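Local coordinates for uncharacterized conserved protein YndB, AHSA1/START domain (Micromonospora chersina, PDB 6V04), which is of unknown function but has a START/Bet v1-like fold, is implicated in dynemicin biosynthesis and may act as a cyclase/aromatase, at residues Q203-E215 / T221-E233. Numbering follows the deposited sequence.
Sequences QLDRERALTFAVE and TVTACQVRTEPGE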
# COMPACT_ATOMS: atom_id res chain seq x y z
N GLN A 203 -13.90 7.12 18.26
CA GLN A 203 -13.64 6.27 19.42
C GLN A 203 -12.14 6.09 19.55
O GLN A 203 -11.52 5.39 18.74
CB GLN A 203 -14.34 4.91 19.30
CG GLN A 203 -15.86 4.98 19.24
CD GLN A 203 -16.49 5.54 20.50
OE1 GLN A 203 -15.92 5.47 21.59
NE2 GLN A 203 -17.69 6.11 20.36
N LEU A 204 -11.54 6.69 20.57
CA LEU A 204 -10.10 6.60 20.79
C LEU A 204 -9.84 5.78 22.04
O LEU A 204 -10.31 6.12 23.12
CB LEU A 204 -9.49 7.99 20.91
CG LEU A 204 -8.00 8.04 21.26
CD1 LEU A 204 -7.17 7.30 20.22
CD2 LEU A 204 -7.53 9.48 21.37
N ASP A 205 -9.09 4.68 21.87
CA ASP A 205 -8.55 3.88 22.97
C ASP A 205 -7.09 4.31 23.10
O ASP A 205 -6.26 3.95 22.27
CB ASP A 205 -8.70 2.39 22.66
CG ASP A 205 -8.33 1.50 23.83
OD1 ASP A 205 -8.10 2.00 24.96
OD2 ASP A 205 -8.28 0.27 23.62
N ARG A 206 -6.81 5.12 24.13
CA ARG A 206 -5.54 5.82 24.23
C ARG A 206 -4.35 4.88 24.05
O ARG A 206 -4.24 3.85 24.71
CB ARG A 206 -5.46 6.52 25.59
CG ARG A 206 -4.20 7.35 25.81
CD ARG A 206 -4.23 8.07 27.11
NE ARG A 206 -3.02 8.86 27.34
CZ ARG A 206 -2.90 10.15 27.05
NH1 ARG A 206 -3.93 10.82 26.54
NH2 ARG A 206 -1.76 10.78 27.29
N GLU A 207 -3.46 5.25 23.11
CA GLU A 207 -2.21 4.53 22.79
C GLU A 207 -2.45 3.08 22.35
O GLU A 207 -1.55 2.24 22.47
CB GLU A 207 -1.22 4.60 23.95
CG GLU A 207 -0.71 6.02 24.18
CD GLU A 207 0.40 6.14 25.20
OE1 GLU A 207 0.92 5.10 25.68
OE2 GLU A 207 0.74 7.30 25.54
N ARG A 208 -3.63 2.79 21.82
CA ARG A 208 -3.97 1.45 21.34
C ARG A 208 -4.59 1.50 19.94
O ARG A 208 -4.05 0.93 18.98
CB ARG A 208 -4.94 0.77 22.31
CG ARG A 208 -4.44 0.59 23.76
CD ARG A 208 -3.37 -0.47 23.86
NE ARG A 208 -2.93 -0.70 25.23
CZ ARG A 208 -1.95 -0.03 25.84
NH1 ARG A 208 -1.29 0.93 25.20
NH2 ARG A 208 -1.62 -0.34 27.09
N ALA A 209 -5.72 2.20 19.81
CA ALA A 209 -6.49 2.12 18.58
C ALA A 209 -7.45 3.29 18.50
O ALA A 209 -7.88 3.82 19.52
CB ALA A 209 -7.26 0.80 18.50
N LEU A 210 -7.78 3.67 17.27
CA LEU A 210 -8.68 4.77 16.98
C LEU A 210 -9.58 4.34 15.84
O LEU A 210 -9.07 3.87 14.82
CB LEU A 210 -7.90 6.03 16.60
CG LEU A 210 -8.67 7.16 15.92
CD1 LEU A 210 -9.71 7.73 16.87
CD2 LEU A 210 -7.71 8.23 15.46
N THR A 211 -10.89 4.48 16.00
CA THR A 211 -11.80 4.22 14.90
C THR A 211 -12.71 5.43 14.72
O THR A 211 -13.03 6.15 15.68
CB THR A 211 -12.64 2.96 15.11
OG1 THR A 211 -13.43 3.06 16.30
CG2 THR A 211 -11.74 1.75 15.25
N PHE A 212 -13.10 5.65 13.48
CA PHE A 212 -14.09 6.67 13.17
C PHE A 212 -14.61 6.41 11.77
O PHE A 212 -14.04 5.62 11.01
CB PHE A 212 -13.55 8.11 13.32
CG PHE A 212 -12.33 8.41 12.49
CD1 PHE A 212 -12.46 8.90 11.20
CD2 PHE A 212 -11.06 8.23 12.99
CE1 PHE A 212 -11.35 9.19 10.44
CE2 PHE A 212 -9.94 8.50 12.24
CZ PHE A 212 -10.08 8.99 10.96
N ALA A 213 -15.69 7.10 11.43
CA ALA A 213 -16.32 7.00 10.13
C ALA A 213 -16.21 8.34 9.44
O ALA A 213 -16.23 9.38 10.09
CB ALA A 213 -17.78 6.59 10.26
N VAL A 214 -16.05 8.30 8.12
CA VAL A 214 -16.08 9.52 7.31
C VAL A 214 -17.22 9.41 6.31
O VAL A 214 -17.26 8.49 5.49
CB VAL A 214 -14.74 9.77 6.60
CG1 VAL A 214 -14.81 11.06 5.80
CG2 VAL A 214 -13.61 9.83 7.61
N GLU A 215 -18.15 10.36 6.39
CA GLU A 215 -19.28 10.42 5.49
C GLU A 215 -18.83 10.99 4.16
O GLU A 215 -18.01 11.91 4.12
CB GLU A 215 -20.39 11.30 6.06
CG GLU A 215 -20.98 10.86 7.36
CD GLU A 215 -22.13 11.75 7.80
OE1 GLU A 215 -22.41 12.76 7.10
OE2 GLU A 215 -22.75 11.44 8.83
N THR A 221 -23.44 4.62 1.91
CA THR A 221 -22.90 4.14 3.17
C THR A 221 -21.74 5.05 3.55
O THR A 221 -21.31 5.89 2.76
CB THR A 221 -22.44 2.69 3.09
OG1 THR A 221 -22.05 2.23 4.39
CG2 THR A 221 -21.27 2.55 2.14
N VAL A 222 -21.24 4.87 4.77
CA VAL A 222 -20.12 5.65 5.27
C VAL A 222 -18.85 4.85 5.09
O VAL A 222 -18.87 3.62 4.99
CB VAL A 222 -20.31 6.07 6.75
CG1 VAL A 222 -21.62 6.79 6.95
CG2 VAL A 222 -20.20 4.85 7.66
N THR A 223 -17.72 5.54 5.03
CA THR A 223 -16.43 4.86 5.04
C THR A 223 -15.97 4.68 6.49
O THR A 223 -16.41 5.39 7.39
CB THR A 223 -15.38 5.63 4.24
OG1 THR A 223 -15.11 6.89 4.83
CG2 THR A 223 -15.83 5.82 2.81
N ALA A 224 -15.11 3.68 6.71
CA ALA A 224 -14.71 3.27 8.05
C ALA A 224 -13.20 3.30 8.16
O ALA A 224 -12.50 2.73 7.31
CB ALA A 224 -15.23 1.87 8.37
N CYS A 225 -12.70 3.94 9.20
CA CYS A 225 -11.27 4.12 9.39
C CYS A 225 -10.83 3.50 10.70
O CYS A 225 -11.46 3.73 11.74
CB CYS A 225 -10.89 5.59 9.36
SG CYS A 225 -9.15 5.83 9.57
N GLN A 226 -9.74 2.75 10.65
CA GLN A 226 -9.13 2.13 11.81
C GLN A 226 -7.66 2.48 11.82
O GLN A 226 -6.96 2.24 10.83
CB GLN A 226 -9.32 0.61 11.78
CG GLN A 226 -10.77 0.16 11.78
CD GLN A 226 -11.10 -0.76 10.62
OE1 GLN A 226 -10.27 -1.57 10.20
NE2 GLN A 226 -12.31 -0.63 10.09
N VAL A 227 -7.19 3.05 12.92
CA VAL A 227 -5.79 3.39 13.13
C VAL A 227 -5.32 2.64 14.37
O VAL A 227 -6.02 2.61 15.38
CB VAL A 227 -5.60 4.91 13.32
CG1 VAL A 227 -4.13 5.26 13.52
CG2 VAL A 227 -6.17 5.66 12.14
N ARG A 228 -4.15 2.02 14.29
CA ARG A 228 -3.64 1.24 15.41
C ARG A 228 -2.15 1.44 15.53
O ARG A 228 -1.47 1.76 14.56
CB ARG A 228 -3.97 -0.25 15.23
CG ARG A 228 -5.39 -0.51 14.77
CD ARG A 228 -5.90 -1.88 15.18
NE ARG A 228 -7.08 -2.26 14.39
CZ ARG A 228 -8.27 -1.67 14.47
NH1 ARG A 228 -8.46 -0.64 15.29
NH2 ARG A 228 -9.27 -2.09 13.70
N THR A 229 -1.63 1.23 16.74
CA THR A 229 -0.20 1.17 16.96
C THR A 229 0.15 -0.19 17.56
O THR A 229 -0.58 -0.70 18.41
CB THR A 229 0.28 2.31 17.86
OG1 THR A 229 -0.53 2.37 19.04
CG2 THR A 229 0.22 3.62 17.13
N GLU A 230 1.23 -0.78 17.07
CA GLU A 230 1.72 -2.05 17.57
C GLU A 230 3.15 -1.85 18.04
O GLU A 230 4.00 -1.43 17.24
CB GLU A 230 1.66 -3.14 16.49
CG GLU A 230 2.24 -4.45 16.97
CD GLU A 230 1.84 -5.64 16.11
OE1 GLU A 230 0.77 -5.59 15.47
OE2 GLU A 230 2.60 -6.63 16.09
N PRO A 231 3.48 -2.15 19.30
CA PRO A 231 4.85 -1.92 19.75
C PRO A 231 5.79 -3.00 19.25
O PRO A 231 5.39 -4.14 18.97
CB PRO A 231 4.73 -1.96 21.28
CG PRO A 231 3.49 -2.72 21.56
CD PRO A 231 2.58 -2.58 20.38
N GLY A 232 7.06 -2.62 19.13
CA GLY A 232 8.09 -3.55 18.71
C GLY A 232 9.47 -3.05 19.07
O GLY A 232 9.67 -1.85 19.32
N GLU A 233 10.43 -3.98 19.11
CA GLU A 233 11.82 -3.59 19.31
C GLU A 233 12.27 -2.61 18.24
O GLU A 233 13.08 -1.71 18.51
CB GLU A 233 12.74 -4.82 19.29
CG GLU A 233 12.57 -5.76 20.47
CD GLU A 233 13.53 -6.94 20.40
OE1 GLU A 233 14.52 -6.86 19.63
OE2 GLU A 233 13.30 -7.94 21.11
O HOH W 1 -2.78 -1.47 19.74
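Phe212 and Cys225 meet as a hydrogen-bonded pair at the middle of an antiparallel β-hairpin, their side chains on the sheet face of Leu210, Val214, Thr223 and Val227. The backbones are joined both ways, with Cys225 N 2.8 Å from Phe212 O. With Phe212 CG between its backbone N and carbonyl carbon (chi1 57°), the ring leans toward the neighbouring strand, under Cys225. Followed outward, Cys225 CB rests over one ring face as a CH-π contact, 3.9 Å from the centroid of Phe212. In the conformer described, Cys225 SG is anti to its backbone N (chi1 -179°) and lies obliquely over the ring rim, 3.6 Å from Phe212 CZ; in a second conformer this sulfur contact may differ. Leu210 CG and Val214 CG2 flank the ring edge, and Trp266 of helix 252-277 touches Phe212 and Cys225. An alanine at Phe212 would remove the surface on which Cys225 rests and would probably open a gap between the sheet and Trp266.

Toward the hairpin turn, Thr223 grips Val214 O twice: its backbone N at 3.0 Å, and its OG1 at 2.8 Å on a lone pair in the carbonyl plane. OG1 is also hydrogen-bonded to His242 on the next strand. Across the other face, the extended Arg228 chain runs along the hairpin until NH1 lies 3.7 Å from Ala209 CB, with Thr211 CG2 at the guanidinium edge. At the far end the pairing slackens to a weak Thr229 N to Arg208 O bond, beside which a water donates to Arg208 O and Thr229 O. There Asp205 O accepts from both Arg208 N and Ala209 N, a classic beta bulge. Such a twisted antiparallel sheet packed against a long C-terminal helix marks the START/Bet v1-like helix-grip fold.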